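Local coordinates for membrane lipoprotein TpN32 (Treponema pallidum, PDB 1XS5) that binds L-methionine in the manner of a periplasmic binding protein and probably serves as the substrate-binding lipoprotein of a methionine uptake system, at residues A[101-106]-A[163-168]. Numbering follows the deposited sequence.
Sequences GAVIAI and DQVDGA
The carbonyl oxygen of Val103 accepts two amide N-H groups, from Gly167, the first residue of the neighbouring strand, and from Asp166 just before it: Gly167 N lies 3.2 Å from Val103 O, while the bond from Asp166 N to the same oxygen is weak, bent to 126° at the hydrogen. Both backbone polar groups of Val103 are engaged, since Val103 N donates to Asp166 OD2, 2.6 Å away, in a bond nearly straight at 167°. OD2 receives this hydrogen on its anti lone pair, away from OD1. A chi1 of -64° sets CG of Asp166 beside its own backbone N, on the side from which OD2 reaches Val103 N. The carboxylate appears to stand in for the Val165 carbonyl, which is bonded to Arg90 NE instead, and OD2 also lies 3.2 Å from Ala102 CA. Beyond it regular parallel pairing begins: Ala105 N donates to Gly167 O at 3.1 Å, an oxygen that the CA-H of Ile104 also approaches. Ala168 CA likewise comes 3.2 Å from Ala105 O.

Apolar contacts line one side of this pairing. Val165 CG1 meets Val103 CG1 at 4.0 Å, the two side chains crossing at about a right angle. Ala105 CB lies 4.3 Å from Ala168 CB. On its other edge, strand 103-107 is bonded through the Ile104 backbone to Val149 and Gln151. The side chain of Ala168 is about 13 Å from the bound methionine. Strands 149-153, 103-107 and 167-170 thus run parallel in the five-stranded mixed sheet of one lobe of the two-lobed periplasmic binding protein fold.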
loop_
_atom_site.group_PDB
_atom_site.type_symbol
_atom_site.label_atom_id
_atom_site.label_comp_id
_atom_site.label_asym_id
_atom_site.label_seq_id
_atom_site.Cartn_x
_atom_site.Cartn_y
_atom_site.Cartn_z
ATOM N N GLY A 101 23.465 15.841 -1.018
ATOM C CA GLY A 101 23.316 15.680 0.409
ATOM C C GLY A 101 21.876 15.703 0.923
ATOM O O GLY A 101 21.676 15.433 2.093
ATOM N N ALA A 102 20.884 16.020 0.085
ATOM C CA ALA A 102 19.475 16.048 0.543
ATOM C C ALA A 102 19.083 14.763 1.277
ATOM O O ALA A 102 19.529 13.667 0.897
ATOM C CB ALA A 102 18.540 16.261 -0.654
ATOM N N VAL A 103 18.241 14.873 2.320
ATOM C CA VAL A 103 17.827 13.662 3.069
ATOM C C VAL A 103 16.439 13.176 2.601
ATOM O O VAL A 103 15.464 13.929 2.670
ATOM C CB VAL A 103 17.731 13.925 4.625
ATOM C CG1 VAL A 103 17.150 12.685 5.337
ATOM C CG2 VAL A 103 19.108 14.253 5.204
ATOM N N ILE A 104 16.351 11.953 2.099
ATOM C CA ILE A 104 15.058 11.424 1.627
ATOM C C ILE A 104 14.680 10.188 2.459
ATOM O O ILE A 104 15.423 9.206 2.515
ATOM C CB ILE A 104 15.132 11.055 0.112
ATOM C CG1 ILE A 104 15.442 12.313 -0.713
ATOM C CG2 ILE A 104 13.815 10.449 -0.351
ATOM C CD1 ILE A 104 15.377 12.097 -2.256
ATOM N N ALA A 105 13.517 10.240 3.106
ATOM C CA ALA A 105 13.038 9.145 3.934
ATOM C C ALA A 105 12.198 8.204 3.086
ATOM O O ALA A 105 11.380 8.662 2.286
ATOM C CB ALA A 105 12.174 9.705 5.068
ATOM N N ILE A 106 12.356 6.905 3.301
ATOM C CA ILE A 106 11.597 5.906 2.571
ATOM C C ILE A 106 11.076 4.814 3.510
ATOM O O ILE A 106 11.556 4.673 4.650
ATOM C CB ILE A 106 12.487 5.254 1.477
ATOM C CG1 ILE A 106 13.684 4.555 2.114
ATOM C CG2 ILE A 106 13.036 6.325 0.515
ATOM C CD1 ILE A 106 14.647 3.996 1.034
ATOM N N ASP A 163 8.153 16.997 7.776
ATOM C CA ASP A 163 8.591 18.372 7.919
ATOM C C ASP A 163 10.027 18.545 8.427
ATOM O O ASP A 163 10.530 19.680 8.549
ATOM C CB ASP A 163 7.580 19.142 8.791
ATOM C CG ASP A 163 6.291 19.416 8.034
ATOM O OD1 ASP A 163 6.387 20.045 6.938
ATOM O OD2 ASP A 163 5.195 19.003 8.516
ATOM N N GLN A 164 10.706 17.424 8.651
ATOM C CA GLN A 164 12.075 17.454 9.128
ATOM C C GLN A 164 13.107 16.858 8.150
ATOM O O GLN A 164 14.285 16.731 8.484
ATOM C CB GLN A 164 12.163 16.735 10.474
ATOM C CG GLN A 164 11.541 17.519 11.654
ATOM C CD GLN A 164 10.027 17.422 11.720
ATOM O OE1 GLN A 164 9.468 16.338 11.743
ATOM N NE2 GLN A 164 9.358 18.567 11.752
ATOM N N VAL A 165 12.663 16.441 6.967
ATOM C CA VAL A 165 13.581 15.896 5.958
ATOM C C VAL A 165 13.365 16.679 4.655
ATOM O O VAL A 165 12.413 17.410 4.524
ATOM C CB VAL A 165 13.334 14.381 5.687
ATOM C CG1 VAL A 165 13.645 13.562 6.961
ATOM C CG2 VAL A 165 11.861 14.150 5.280
ATOM N N ASP A 166 14.260 16.517 3.694
ATOM C CA ASP A 166 14.126 17.232 2.424
ATOM C C ASP A 166 13.021 16.642 1.542
ATOM O O ASP A 166 12.377 17.368 0.780
ATOM C CB ASP A 166 15.479 17.200 1.689
ATOM C CG ASP A 166 16.565 17.950 2.474
ATOM O OD1 ASP A 166 16.339 19.153 2.735
ATOM O OD2 ASP A 166 17.607 17.341 2.821
ATOM N N GLY A 167 12.838 15.328 1.619
ATOM C CA GLY A 167 11.753 14.700 0.863
ATOM C C GLY A 167 11.401 13.351 1.484
ATOM O O GLY A 167 12.114 12.862 2.368
ATOM N N ALA A 168 10.307 12.737 1.027
ATOM C CA ALA A 168 9.920 11.437 1.529
ATOM C C ALA A 168 9.077 10.731 0.482
ATOM O O ALA A 168 8.249 11.385 -0.202
ATOM C CB ALA A 168 9.093 11.580 2.802
#